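Local coordinates for protein GTP pyrophosphokinase (Streptococcus pneumoniae, PDB 2BE3) that probably transfers pyrophosphate from ATP to GDP or GTP to make the alarmone (p)ppGpp, at residues Ile105-Tyr110 and Arg120-Val125; Gly78-Val83 and Glu142-Thr147; Pro14-Val19 and Gly47-Ile52; Asn37-Ile42 and Met82-Asp87. All coordinates share one frame; numbering follows the deposited sequence.

All four contacts belong to or border one mixed sheet, with strands in the order 42-49, 77-83, 137-147, 122-130, 102-109. Interaction 2 is the central parallel pair; interaction 1, its centre about 9 Å away, is the antiparallel pair at the far edge, and Ser121 OG meets Gln144 OE1 between them at 2.8 Å. Interactions 3 and 4 lie at opposite ends of edge strand 42-49, their centres about 25 Å apart. Interaction 4 shares Met82 and Val83 with interaction 2. Arg108, His123, Gln144, Arg80 and Arg146 occupy one sheet face, consistent with the family's nucleotide cleft; a glycerol, probably from the crystallisation liquor, lies about 3 Å from the Arg108 side chain and may mark a pocket.

Interaction 1 (Ile105-Tyr110 and Arg120-Val125); sequences IQERDY and RSYHVV
Tyr110 turns a ring edge onto the face of the His123 imidazole, an edge-to-face pair with centroids 5.1 Å apart and planes at 70°. His123 NE2 is hydrogen-bonded to the Tyr119 hydroxyl, while Arg108 merely brings NH1 to the imidazole's edge, 3.6 Å from His123 ND1. The backbone is tightest here: Arg108 N donates to His123 O at 2.8 Å, and His123 N donates back to Arg108 O at 2.9 Å. On the other sheet face, chi1 of -167° carries the Tyr122 ring across the partner strand, one face over Arg108 O, to Glu107 and Asp109. Its hydroxyl points to Glu107 OE1, at a modelled distance too short to be trusted, while Asp109 OD1, also near Thr112, lies at the ring edge, 3.3 Å from Tyr122 CD1.

At a classic beta bulge Val125 O takes a good bond from Ile105 N and a weak one from Gln106 N, exposed Ile105 lying on the outer side. Looser is the Tyr110-Ser121 end, where both bonds are weak. Lys115 adds a cation-pi contact to Tyr110. A basic and aromatic surface of this kind would suit an anionic nucleotide, whereas the Glu107-Tyr122 face is turned to helix 89-97.

Interaction 2 (Gly78-Val83 and Glu142-Thr147); sequences GLRVMV and EIQIRT
Val81 N donates to Gln144 O at 2.8 Å in a nearly straight bond (169°), and Arg146 N returns one to Val81 O at 2.9 Å; similar bonds from Leu79 N, Gln144 N and Val83 N complete the parallel register. A polar row runs along one face. Gln144 serves as its relay because an amide can both give and accept: NE2 donates to Glu142 OE1 at 3.1 Å, and OE1 receives Arg146 NH2 at 2.6 Å. Ser121 also bonds this oxygen and Arg146 NE, fixing the rotation of both groups. Arg80, its chain bent at chi2 (-78°), lies beside Gln144 and lays CD over the centre of the Arg146 guanidinium, the two guanidinium groups overlapping only at their rims, planes 32° apart. One water accepts from Arg80 NE and lies within bonding distance of Leu79 O and Glu142 OE1; a second bridges the two arginines, weakly on the Arg80 side.

These are central strands of the synthetase sheet, and EIQIRT of 142-147 is a family signature. The two arginines probably line a site for nucleotide phosphates.

The opposite face is aliphatic, with branched side chains that fill the strand surface: Val81 CG2 meets Ile143 CG2 at 3.8 Å, and Val83 CG1 meets Ile145 CG2 at 3.6 Å. Helix 6-35 covers Leu79 and Val81, while helix 89-97 packs on Val83 and Ile145. Thr147, at the N-cap position of helix 148-164, caps Met150 N with its hydroxyl, which also bonds Asp187.

Interaction 3 (Pro14-Val19 and Gly47-Ile52); sequences PYIQAV and GRVKPI
Val49 presses its CG2 methyl onto the turn of helix 6-35 at Ile16, 3.5 Å from Ile16 N, with Ile16 CG1 crossing at about a right angle 3.7 Å from the same methyl. Val19, one turn further on, supplies the other side of this small apolar contact: its CG2 reaches Val49 CG2 at 3.8 Å. With CG1 anti to the backbone N (chi1 173°), the other Val19 branch runs to the strand backbone, where Gly47 has no side chain and CG1 comes within 3.8 Å of Gly47 C. Beta-branched valines suit this close approach, being compact and stiff. The contact is purely van der Waals and small, 207 Å² in all, with the helix and strand segments antiparallel and their axes 8.0 Å apart.

Arg48 points away from the helix and forms a salt bridge with Asp75. Around the contact, Leu12 of the same helix and Ile76 also cover Val49, strand 137-147 lies against Tyr15, and Lys35 of the second subunit packs on Ile16.

Interaction 4 (Asn37-Ile42 and Met82-Asp87); sequences NKHSPI and MVQFVD
The antiparallel pairing of edge strand 42-49 with strand 77-83 begins here, at the non-hydrogen-bonded pair Ile42 and Val83, whose CA atoms are 4.7 Å apart. Pro41 O faces the end of the partner strand: it accepts a weak bond from Gln84 N at 3.4 Å, bent to 145°, and receives a CA-H contact from Val83 CA at 3.3 Å. Val83 CB lies against the same oxygen. From the other direction Ile42 CA approaches Met82 O at 3.5 Å; residue 82 is a selenomethionine.

Within the loop, Ser40 OG, anti to the backbone N (chi1 179°), donates to Ile42 O at 2.8 Å on a lone pair in the carbonyl plane. A short polar side chain can fold back onto its own loop in this way. The loop itself leaves helix 6-35 through a Schellman motif, with Asn37 at positive phi as the C-prime residue, a conformation asparagine tolerates well. Pro41 rests on Tyr33 and Ile42 on Ile29, so the start of strand 42-49 packs back against helix 6-35.

Further out, the His39 and Gln84 side chains cross at about a right angle while the ring and amide planes lie almost parallel, 7° apart. Gln84 also lays its CG over a face of the Phe85 ring, 3.8 Å above the plane, and Phe85 and His39 both meet helix 194-203.

Interaction 1 (Ile105-Tyr110 and Arg120-Val125)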
loop_
_atom_site.group_PDB
_atom_site.type_symbol
_atom_site.label_atom_id
_atom_site.label_comp_id
_atom_site.label_asym_id
_atom_site.label_seq_id
_atom_site.Cartn_x
_atom_site.Cartn_y
_atom_site.Cartn_z
ATOM N N ILE A 105 -10.660 10.101 -13.124
ATOM C CA ILE A 105 -11.548 10.079 -14.275
ATOM C C ILE A 105 -12.811 10.940 -14.125
ATOM O O ILE A 105 -13.421 11.274 -15.098
ATOM C CB ILE A 105 -11.862 8.630 -14.768
ATOM C CG1 ILE A 105 -12.622 7.880 -13.707
ATOM C CG2 ILE A 105 -10.552 7.867 -15.111
ATOM C CD1 ILE A 105 -13.644 7.037 -14.286
ATOM N N GLN A 106 -13.203 11.306 -12.914
ATOM C CA GLN A 106 -14.381 12.141 -12.745
ATOM C C GLN A 106 -14.358 12.809 -11.386
ATOM O O GLN A 106 -13.976 12.214 -10.403
ATOM C CB GLN A 106 -15.655 11.310 -12.901
ATOM C CG GLN A 106 -16.885 12.041 -12.497
ATOM C CD GLN A 106 -18.158 11.345 -12.913
ATOM O OE1 GLN A 106 -18.306 10.129 -12.774
ATOM N NE2 GLN A 106 -19.106 12.127 -13.418
ATOM N N GLU A 107 -14.776 14.056 -11.339
ATOM C CA GLU A 107 -14.919 14.773 -10.081
ATOM C C GLU A 107 -16.339 15.289 -9.939
ATOM O O GLU A 107 -16.936 15.716 -10.903
ATOM C CB GLU A 107 -13.933 15.929 -10.039
ATOM C CG GLU A 107 -12.558 15.506 -9.668
ATOM C CD GLU A 107 -11.564 16.611 -9.860
ATOM O OE1 GLU A 107 -11.731 17.691 -9.247
ATOM O OE2 GLU A 107 -10.597 16.411 -10.615
ATOM N N ARG A 108 -16.885 15.250 -8.730
ATOM C CA ARG A 108 -18.210 15.786 -8.505
ATOM C C ARG A 108 -18.238 16.660 -7.267
ATOM O O ARG A 108 -17.991 16.194 -6.142
ATOM C CB ARG A 108 -19.200 14.668 -8.279
ATOM C CG ARG A 108 -19.441 13.791 -9.434
ATOM C CD ARG A 108 -20.831 13.271 -9.249
ATOM N NE ARG A 108 -21.120 12.113 -10.076
ATOM C CZ ARG A 108 -20.918 10.866 -9.663
ATOM N NH1 ARG A 108 -20.431 10.652 -8.430
ATOM N NH2 ARG A 108 -21.203 9.846 -10.483
ATOM N N ASP A 109 -18.606 17.911 -7.490
ATOM C CA ASP A 109 -18.536 18.921 -6.494
ATOM C C ASP A 109 -19.907 19.205 -5.891
ATOM O O ASP A 109 -20.640 20.074 -6.381
ATOM C CB ASP A 109 -17.931 20.195 -7.110
ATOM C CG ASP A 109 -17.639 21.250 -6.069
ATOM O OD1 ASP A 109 -17.840 20.978 -4.869
ATOM O OD2 ASP A 109 -17.221 22.353 -6.436
ATOM N N TYR A 110 -20.237 18.494 -4.820
ATOM C CA TYR A 110 -21.498 18.721 -4.109
ATOM C C TYR A 110 -21.293 19.643 -2.937
ATOM O O TYR A 110 -22.071 19.633 -2.012
ATOM C CB TYR A 110 -22.117 17.402 -3.601
ATOM C CG TYR A 110 -22.477 16.504 -4.734
ATOM C CD1 TYR A 110 -23.459 16.878 -5.651
ATOM C CD2 TYR A 110 -21.816 15.299 -4.917
ATOM C CE1 TYR A 110 -23.774 16.056 -6.716
ATOM C CE2 TYR A 110 -22.124 14.478 -5.973
ATOM C CZ TYR A 110 -23.097 14.855 -6.860
ATOM O OH TYR A 110 -23.373 14.041 -7.926
ATOM N N ARG A 120 -23.498 17.711 1.390
ATOM C CA ARG A 120 -22.279 18.360 0.888
ATOM C C ARG A 120 -21.178 17.316 0.926
ATOM O O ARG A 120 -21.013 16.638 1.947
ATOM C CB ARG A 120 -21.864 19.567 1.767
ATOM C CG ARG A 120 -22.719 20.834 1.636
ATOM C CD ARG A 120 -22.228 21.926 2.563
ATOM N NE ARG A 120 -22.242 21.452 3.956
ATOM C CZ ARG A 120 -21.300 21.711 4.861
ATOM N NH1 ARG A 120 -20.251 22.477 4.569
ATOM N NH2 ARG A 120 -21.409 21.204 6.061
ATOM N N SER A 121 -20.435 17.187 -0.175
ATOM C CA SER A 121 -19.281 16.295 -0.255
ATOM C C SER A 121 -18.558 16.556 -1.567
ATOM O O SER A 121 -19.073 17.259 -2.437
ATOM C CB SER A 121 -19.739 14.842 -0.227
ATOM O OG SER A 121 -18.657 13.979 0.035
ATOM N N TYR A 122 -17.359 16.015 -1.714
ATOM C CA TYR A 122 -16.674 16.157 -2.977
ATOM C C TYR A 122 -16.185 14.761 -3.357
ATOM O O TYR A 122 -15.562 14.093 -2.544
ATOM C CB TYR A 122 -15.508 17.146 -2.854
ATOM C CG TYR A 122 -14.933 17.596 -4.192
ATOM C CD1 TYR A 122 -15.294 18.833 -4.740
ATOM C CD2 TYR A 122 -14.022 16.794 -4.902
ATOM C CE1 TYR A 122 -14.754 19.260 -5.933
ATOM C CE2 TYR A 122 -13.493 17.210 -6.121
ATOM C CZ TYR A 122 -13.862 18.442 -6.620
ATOM O OH TYR A 122 -13.363 18.894 -7.808
ATOM N N HIS A 123 -16.523 14.318 -4.563
ATOM C CA HIS A 123 -16.253 12.952 -5.014
ATOM C C HIS A 123 -15.149 12.971 -6.045
ATOM O O HIS A 123 -15.211 13.718 -7.006
ATOM C CB HIS A 123 -17.509 12.305 -5.621
ATOM C CG HIS A 123 -18.669 12.215 -4.666
ATOM N ND1 HIS A 123 -19.823 11.520 -4.959
ATOM C CD2 HIS A 123 -18.869 12.766 -3.442
ATOM C CE1 HIS A 123 -20.665 11.615 -3.946
ATOM N NE2 HIS A 123 -20.116 12.375 -3.015
ATOM N N VAL A 124 -14.106 12.198 -5.819
ATOM C CA VAL A 124 -13.177 11.942 -6.874
ATOM C C VAL A 124 -13.136 10.456 -7.214
ATOM O O VAL A 124 -12.863 9.623 -6.342
ATOM C CB VAL A 124 -11.837 12.788 -6.781
ATOM C CG1 VAL A 124 -11.751 13.625 -5.558
ATOM C CG2 VAL A 124 -10.559 12.052 -7.215
ATOM N N VAL A 125 -13.504 10.140 -8.460
ATOM C CA VAL A 125 -13.469 8.766 -8.953
ATOM C C VAL A 125 -12.167 8.517 -9.694
ATOM O O VAL A 125 -11.786 9.312 -10.536
ATOM C CB VAL A 125 -14.684 8.439 -9.848
ATOM C CG1 VAL A 125 -14.641 6.969 -10.299
ATOM C CG2 VAL A 125 -16.016 8.749 -9.087
#

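Interaction 2 (Gly78-Val83 and Glu142-Thr147)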
loop_
_atom_site.group_PDB
_atom_site.type_symbol
_atom_site.label_atom_id
_atom_site.label_comp_id
_atom_site.label_asym_id
_atom_site.label_seq_id
_atom_site.Cartn_x
_atom_site.Cartn_y
_atom_site.Cartn_z
ATOM N N GLY A 78 -14.301 2.394 -1.682
ATOM C CA GLY A 78 -14.709 3.726 -1.243
ATOM C C GLY A 78 -13.737 4.198 -0.184
ATOM O O GLY A 78 -13.423 3.450 0.733
ATOM N N LEU A 79 -13.237 5.429 -0.316
ATOM C CA LEU A 79 -12.342 6.035 0.656
ATOM C C LEU A 79 -12.984 7.309 1.075
ATOM O O LEU A 79 -13.695 7.919 0.267
ATOM C CB LEU A 79 -10.953 6.301 0.051
ATOM C CG LEU A 79 -10.424 4.869 -0.035
ATOM C CD1 LEU A 79 -10.201 4.293 -1.454
ATOM C CD2 LEU A 79 -9.387 4.518 1.012
ATOM N N ARG A 80 -12.754 7.682 2.348
ATOM C CA ARG A 80 -13.261 8.913 2.930
ATOM C C ARG A 80 -12.110 9.684 3.537
ATOM O O ARG A 80 -11.393 9.197 4.434
ATOM C CB ARG A 80 -14.299 8.614 4.013
ATOM C CG ARG A 80 -15.473 7.792 3.537
ATOM C CD ARG A 80 -16.415 8.655 2.778
ATOM N NE ARG A 80 -17.260 7.876 1.878
ATOM C CZ ARG A 80 -18.449 7.378 2.220
ATOM N NH1 ARG A 80 -18.925 7.566 3.466
ATOM N NH2 ARG A 80 -19.157 6.695 1.326
ATOM N N VAL A 81 -11.914 10.884 3.027
ATOM C CA VAL A 81 -10.859 11.729 3.525
ATOM C C VAL A 81 -11.506 12.879 4.251
ATOM O O VAL A 81 -12.284 13.599 3.659
ATOM C CB VAL A 81 -9.938 12.179 2.365
ATOM C CG1 VAL A 81 -8.908 13.268 2.810
ATOM C CG2 VAL A 81 -9.256 10.949 1.773
HETATM N N MSE A 82 -11.206 13.014 5.543
HETATM C CA MSE A 82 -11.752 14.067 6.385
HETATM C C MSE A 82 -10.769 15.221 6.493
HETATM O O MSE A 82 -9.603 15.015 6.789
HETATM C CB MSE A 82 -12.096 13.506 7.778
HETATM C CG MSE A 82 -13.616 13.303 8.011
HETATM SE SE MSE A 82 -14.491 12.038 6.708
HETATM C CE MSE A 82 -13.379 10.297 7.247
ATOM N N VAL A 83 -11.242 16.426 6.207
ATOM C CA VAL A 83 -10.417 17.620 6.180
ATOM C C VAL A 83 -11.002 18.614 7.164
ATOM O O VAL A 83 -12.177 18.508 7.542
ATOM C CB VAL A 83 -10.310 18.262 4.732
ATOM C CG1 VAL A 83 -9.689 17.273 3.717
ATOM C CG2 VAL A 83 -11.669 18.747 4.232
ATOM N N GLU A 142 -13.723 5.240 -5.446
ATOM C CA GLU A 142 -14.272 6.554 -5.212
ATOM C C GLU A 142 -13.677 7.138 -3.924
ATOM O O GLU A 142 -13.817 6.534 -2.851
ATOM C CB GLU A 142 -15.774 6.459 -5.128
ATOM C CG GLU A 142 -16.509 7.780 -5.031
ATOM C CD GLU A 142 -17.801 7.629 -4.247
ATOM O OE1 GLU A 142 -17.744 7.231 -3.029
ATOM O OE2 GLU A 142 -18.867 7.886 -4.860
ATOM N N ILE A 143 -12.943 8.249 -4.042
ATOM C CA ILE A 143 -12.453 8.967 -2.877
ATOM C C ILE A 143 -13.349 10.179 -2.618
ATOM O O ILE A 143 -13.460 11.076 -3.464
ATOM C CB ILE A 143 -10.993 9.429 -3.035
ATOM C CG1 ILE A 143 -10.078 8.235 -3.402
ATOM C CG2 ILE A 143 -10.529 10.167 -1.742
ATOM C CD1 ILE A 143 -8.707 8.640 -3.908
ATOM N N GLN A 144 -14.017 10.190 -1.468
ATOM C CA GLN A 144 -14.794 11.347 -1.057
ATOM C C GLN A 144 -14.030 12.234 -0.074
ATOM O O GLN A 144 -13.281 11.742 0.786
ATOM C CB GLN A 144 -16.095 10.886 -0.446
ATOM C CG GLN A 144 -17.085 10.446 -1.499
ATOM C CD GLN A 144 -18.457 10.346 -0.937
ATOM O OE1 GLN A 144 -18.918 11.254 -0.261
ATOM N NE2 GLN A 144 -19.118 9.233 -1.179
ATOM N N ILE A 145 -14.188 13.540 -0.206
ATOM C CA ILE A 145 -13.480 14.438 0.672
ATOM C C ILE A 145 -14.506 15.266 1.402
ATOM O O ILE A 145 -15.362 15.872 0.784
ATOM C CB ILE A 145 -12.453 15.335 -0.102
ATOM C CG1 ILE A 145 -11.438 14.464 -0.828
ATOM C CG2 ILE A 145 -11.627 16.168 0.886
ATOM C CD1 ILE A 145 -11.052 15.000 -2.097
ATOM N N ARG A 146 -14.411 15.317 2.718
ATOM C CA ARG A 146 -15.454 15.924 3.506
ATOM C C ARG A 146 -14.875 16.675 4.688
ATOM O O ARG A 146 -13.831 16.271 5.203
ATOM C CB ARG A 146 -16.316 14.800 4.091
ATOM C CG ARG A 146 -17.161 14.114 3.095
ATOM C CD ARG A 146 -17.843 12.951 3.731
ATOM N NE ARG A 146 -18.701 12.349 2.718
ATOM C CZ ARG A 146 -19.581 11.384 2.952
ATOM N NH1 ARG A 146 -19.763 10.910 4.182
ATOM N NH2 ARG A 146 -20.294 10.917 1.945
ATOM N N THR A 147 -15.579 17.700 5.174
ATOM C CA THR A 147 -15.276 18.199 6.492
ATOM C C THR A 147 -15.932 17.274 7.526
ATOM O O THR A 147 -16.773 16.405 7.195
ATOM C CB THR A 147 -15.727 19.659 6.720
ATOM O OG1 THR A 147 -17.142 19.780 6.506
ATOM C CG2 THR A 147 -14.957 20.613 5.808
HETATM O O HOH W 1 -16.244 6.985 -0.791
HETATM O O HOH W 2 -21.973 8.762 4.119
#

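Interaction 3 (Pro14-Val19 and Gly47-Ile52)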
loop_
_atom_site.group_PDB
_atom_site.type_symbol
_atom_site.label_atom_id
_atom_site.label_comp_id
_atom_site.label_asym_id
_atom_site.label_seq_id
_atom_site.Cartn_x
_atom_site.Cartn_y
_atom_site.Cartn_z
ATOM N N PRO A 14 -9.403 -7.734 -5.437
ATOM C CA PRO A 14 -8.708 -6.517 -5.888
ATOM C C PRO A 14 -9.183 -5.246 -5.171
ATOM O O PRO A 14 -8.358 -4.403 -4.845
ATOM C CB PRO A 14 -9.019 -6.450 -7.390
ATOM C CG PRO A 14 -9.415 -7.823 -7.757
ATOM C CD PRO A 14 -9.921 -8.542 -6.554
ATOM N N TYR A 15 -10.489 -5.137 -4.922
ATOM C CA TYR A 15 -11.079 -4.018 -4.186
ATOM C C TYR A 15 -10.661 -3.981 -2.711
ATOM O O TYR A 15 -10.277 -2.939 -2.217
ATOM C CB TYR A 15 -12.614 -4.048 -4.329
ATOM C CG TYR A 15 -13.059 -3.944 -5.766
ATOM C CD1 TYR A 15 -13.235 -2.697 -6.365
ATOM C CD2 TYR A 15 -13.265 -5.081 -6.539
ATOM C CE1 TYR A 15 -13.624 -2.579 -7.675
ATOM C CE2 TYR A 15 -13.655 -4.975 -7.862
ATOM C CZ TYR A 15 -13.838 -3.724 -8.426
ATOM O OH TYR A 15 -14.209 -3.605 -9.750
ATOM N N ILE A 16 -10.721 -5.109 -2.011
ATOM C CA ILE A 16 -10.173 -5.206 -0.666
ATOM C C ILE A 16 -8.679 -4.777 -0.669
ATOM O O ILE A 16 -8.253 -3.945 0.138
ATOM C CB ILE A 16 -10.358 -6.662 -0.091
ATOM C CG1 ILE A 16 -11.844 -7.000 0.064
ATOM C CG2 ILE A 16 -9.659 -6.874 1.263
ATOM C CD1 ILE A 16 -12.143 -8.503 0.287
ATOM N N GLN A 17 -7.898 -5.335 -1.590
ATOM C CA GLN A 17 -6.507 -4.946 -1.760
ATOM C C GLN A 17 -6.325 -3.433 -2.009
ATOM O O GLN A 17 -5.515 -2.799 -1.317
ATOM C CB GLN A 17 -5.867 -5.742 -2.896
ATOM C CG GLN A 17 -4.383 -5.636 -2.905
ATOM C CD GLN A 17 -3.762 -6.297 -4.095
ATOM O OE1 GLN A 17 -4.371 -7.147 -4.737
ATOM N NE2 GLN A 17 -2.549 -5.888 -4.424
ATOM N N ALA A 18 -7.065 -2.884 -2.982
ATOM C CA ALA A 18 -7.051 -1.444 -3.317
ATOM C C ALA A 18 -7.428 -0.491 -2.181
ATOM O O ALA A 18 -6.764 0.529 -2.006
ATOM C CB ALA A 18 -7.917 -1.148 -4.560
ATOM N N VAL A 19 -8.512 -0.796 -1.451
ATOM C CA VAL A 19 -8.883 -0.067 -0.222
ATOM C C VAL A 19 -7.755 -0.053 0.833
ATOM O O VAL A 19 -7.442 0.999 1.413
ATOM C CB VAL A 19 -10.191 -0.610 0.440
ATOM C CG1 VAL A 19 -10.415 0.078 1.789
ATOM C CG2 VAL A 19 -11.381 -0.338 -0.483
ATOM N N GLY A 47 -11.924 3.834 4.883
ATOM C CA GLY A 47 -12.318 3.142 3.683
ATOM C C GLY A 47 -13.066 1.846 3.913
ATOM O O GLY A 47 -12.985 1.255 4.987
ATOM N N ARG A 48 -13.783 1.403 2.888
ATOM C CA ARG A 48 -14.575 0.179 2.942
ATOM C C ARG A 48 -14.768 -0.396 1.528
ATOM O O ARG A 48 -14.872 0.333 0.594
ATOM C CB ARG A 48 -15.949 0.476 3.562
ATOM C CG ARG A 48 -16.716 1.602 2.836
ATOM C CD ARG A 48 -17.902 1.010 2.210
ATOM N NE ARG A 48 -18.605 1.817 1.195
ATOM C CZ ARG A 48 -18.311 1.909 -0.113
ATOM N NH1 ARG A 48 -17.225 1.323 -0.645
ATOM N NH2 ARG A 48 -19.118 2.626 -0.883
ATOM N N VAL A 49 -14.837 -1.706 1.404
ATOM C CA VAL A 49 -15.412 -2.335 0.225
ATOM C C VAL A 49 -16.916 -2.454 0.402
ATOM O O VAL A 49 -17.378 -2.868 1.436
ATOM C CB VAL A 49 -14.815 -3.725 -0.028
ATOM C CG1 VAL A 49 -15.476 -4.356 -1.234
ATOM C CG2 VAL A 49 -13.323 -3.585 -0.235
ATOM N N LYS A 50 -17.676 -2.085 -0.622
ATOM C CA LYS A 50 -19.113 -2.093 -0.532
ATOM C C LYS A 50 -19.542 -3.518 -0.227
ATOM O O LYS A 50 -18.977 -4.449 -0.791
ATOM C CB LYS A 50 -19.643 -1.654 -1.864
ATOM C CG LYS A 50 -20.917 -0.896 -1.844
ATOM C CD LYS A 50 -21.184 -0.472 -3.254
ATOM C CE LYS A 50 -22.496 0.260 -3.316
ATOM N NZ LYS A 50 -22.386 1.520 -2.529
ATOM N N PRO A 51 -20.482 -3.714 0.725
ATOM C CA PRO A 51 -20.973 -5.068 0.952
ATOM C C PRO A 51 -21.744 -5.586 -0.247
ATOM O O PRO A 51 -22.424 -4.813 -0.919
ATOM C CB PRO A 51 -21.944 -4.898 2.120
ATOM C CG PRO A 51 -21.683 -3.575 2.673
ATOM C CD PRO A 51 -21.097 -2.733 1.639
ATOM N N ILE A 52 -21.639 -6.890 -0.486
ATOM C CA ILE A 52 -22.287 -7.604 -1.588
ATOM C C ILE A 52 -23.771 -7.270 -1.756
ATOM O O ILE A 52 -24.245 -7.124 -2.901
ATOM C CB ILE A 52 -22.121 -9.154 -1.424
ATOM C CG1 ILE A 52 -20.646 -9.553 -1.532
ATOM C CG2 ILE A 52 -22.953 -9.933 -2.441
ATOM C CD1 ILE A 52 -20.356 -10.925 -0.935
#

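Interaction 4 (Asn37-Ile42 and Met82-Asp87)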
loop_
_atom_site.group_PDB
_atom_site.type_symbol
_atom_site.label_atom_id
_atom_site.label_comp_id
_atom_site.label_asym_id
_atom_site.label_seq_id
_atom_site.Cartn_x
_atom_site.Cartn_y
_atom_site.Cartn_z
ATOM N N ASN A 37 7.089 19.080 9.377
ATOM C CA ASN A 37 6.610 20.062 10.347
ATOM C C ASN A 37 5.495 20.996 9.851
ATOM O O ASN A 37 5.398 22.153 10.258
ATOM C CB ASN A 37 7.796 20.838 10.904
ATOM C CG ASN A 37 8.806 19.921 11.576
ATOM O OD1 ASN A 37 8.559 19.419 12.687
ATOM N ND2 ASN A 37 9.941 19.669 10.898
ATOM N N LYS A 38 4.659 20.480 8.966
ATOM C CA LYS A 38 3.508 21.201 8.461
ATOM C C LYS A 38 2.277 20.550 9.043
ATOM O O LYS A 38 2.298 19.388 9.435
ATOM C CB LYS A 38 3.428 21.128 6.943
ATOM C CG LYS A 38 4.637 21.605 6.257
ATOM C CD LYS A 38 4.285 21.922 4.831
ATOM C CE LYS A 38 5.524 21.976 3.953
ATOM N NZ LYS A 38 6.429 23.095 4.352
ATOM N N HIS A 39 1.214 21.333 9.136
ATOM C CA HIS A 39 -0.082 20.840 9.533
ATOM C C HIS A 39 -0.733 20.139 8.316
ATOM O O HIS A 39 -0.621 20.599 7.195
ATOM C CB HIS A 39 -0.922 21.999 10.074
ATOM C CG HIS A 39 -2.326 21.622 10.380
ATOM N ND1 HIS A 39 -2.742 21.268 11.645
ATOM C CD2 HIS A 39 -3.406 21.499 9.573
ATOM C CE1 HIS A 39 -4.027 20.968 11.611
ATOM N NE2 HIS A 39 -4.453 21.099 10.364
ATOM N N SER A 40 -1.381 19.007 8.566
ATOM C CA SER A 40 -2.024 18.222 7.524
ATOM C C SER A 40 -3.474 18.667 7.270
ATOM O O SER A 40 -4.275 18.696 8.203
ATOM C CB SER A 40 -2.000 16.745 7.900
ATOM O OG SER A 40 -2.641 15.990 6.889
ATOM N N PRO A 41 -3.816 18.995 6.008
ATOM C CA PRO A 41 -5.244 19.227 5.660
ATOM C C PRO A 41 -6.113 18.006 6.023
ATOM O O PRO A 41 -7.213 18.164 6.601
ATOM C CB PRO A 41 -5.238 19.441 4.150
ATOM C CG PRO A 41 -3.835 19.109 3.675
ATOM C CD PRO A 41 -2.914 19.137 4.850
ATOM N N ILE A 42 -5.573 16.817 5.746
ATOM C CA ILE A 42 -6.201 15.548 6.065
ATOM C C ILE A 42 -6.097 15.217 7.530
ATOM O O ILE A 42 -4.989 15.099 8.028
ATOM C CB ILE A 42 -5.519 14.411 5.257
ATOM C CG1 ILE A 42 -5.632 14.721 3.750
ATOM C CG2 ILE A 42 -6.057 13.025 5.691
ATOM C CD1 ILE A 42 -4.926 13.766 2.837
HETATM N N MSE A 82 -11.206 13.014 5.543
HETATM C CA MSE A 82 -11.752 14.067 6.385
HETATM C C MSE A 82 -10.769 15.221 6.493
HETATM O O MSE A 82 -9.603 15.015 6.789
HETATM C CB MSE A 82 -12.096 13.506 7.778
HETATM C CG MSE A 82 -13.616 13.303 8.011
HETATM SE SE MSE A 82 -14.491 12.038 6.708
HETATM C CE MSE A 82 -13.379 10.297 7.247
ATOM N N VAL A 83 -11.242 16.426 6.207
ATOM C CA VAL A 83 -10.417 17.620 6.180
ATOM C C VAL A 83 -11.002 18.614 7.164
ATOM O O VAL A 83 -12.177 18.508 7.542
ATOM C CB VAL A 83 -10.310 18.262 4.732
ATOM C CG1 VAL A 83 -9.689 17.273 3.717
ATOM C CG2 VAL A 83 -11.669 18.747 4.232
ATOM N N GLN A 84 -10.183 19.573 7.592
ATOM C CA GLN A 84 -10.613 20.579 8.525
ATOM C C GLN A 84 -11.567 21.584 7.871
ATOM O O GLN A 84 -12.672 21.838 8.389
ATOM C CB GLN A 84 -9.377 21.295 9.031
ATOM C CG GLN A 84 -9.516 21.965 10.344
ATOM C CD GLN A 84 -8.182 22.352 10.940
ATOM O OE1 GLN A 84 -7.236 22.745 10.227
ATOM N NE2 GLN A 84 -8.100 22.271 12.271
ATOM N N PHE A 85 -11.161 22.151 6.732
ATOM C CA PHE A 85 -11.909 23.244 6.117
ATOM C C PHE A 85 -12.462 22.877 4.749
ATOM O O PHE A 85 -11.834 22.127 3.996
ATOM C CB PHE A 85 -10.998 24.453 5.943
ATOM C CG PHE A 85 -10.505 25.047 7.235
ATOM C CD1 PHE A 85 -11.333 25.859 7.999
ATOM C CD2 PHE A 85 -9.200 24.832 7.660
ATOM C CE1 PHE A 85 -10.890 26.417 9.168
ATOM C CE2 PHE A 85 -8.746 25.413 8.840
ATOM C CZ PHE A 85 -9.597 26.194 9.597
ATOM N N VAL A 86 -13.614 23.445 4.411
ATOM C CA VAL A 86 -14.132 23.392 3.030
ATOM C C VAL A 86 -13.038 23.728 1.991
ATOM O O VAL A 86 -12.899 23.054 0.976
ATOM C CB VAL A 86 -15.335 24.387 2.831
ATOM C CG1 VAL A 86 -15.783 24.461 1.341
ATOM C CG2 VAL A 86 -16.476 24.021 3.701
ATOM N N ASP A 87 -12.279 24.793 2.246
ATOM C CA ASP A 87 -11.256 25.235 1.313
ATOM C C ASP A 87 -10.037 24.290 1.318
ATOM O O ASP A 87 -9.142 24.445 0.517
ATOM C CB ASP A 87 -10.840 26.651 1.677
ATOM C CG ASP A 87 -11.863 27.716 1.250
ATOM O OD1 ASP A 87 -12.948 27.433 0.696
ATOM O OD2 ASP A 87 -11.568 28.900 1.463
#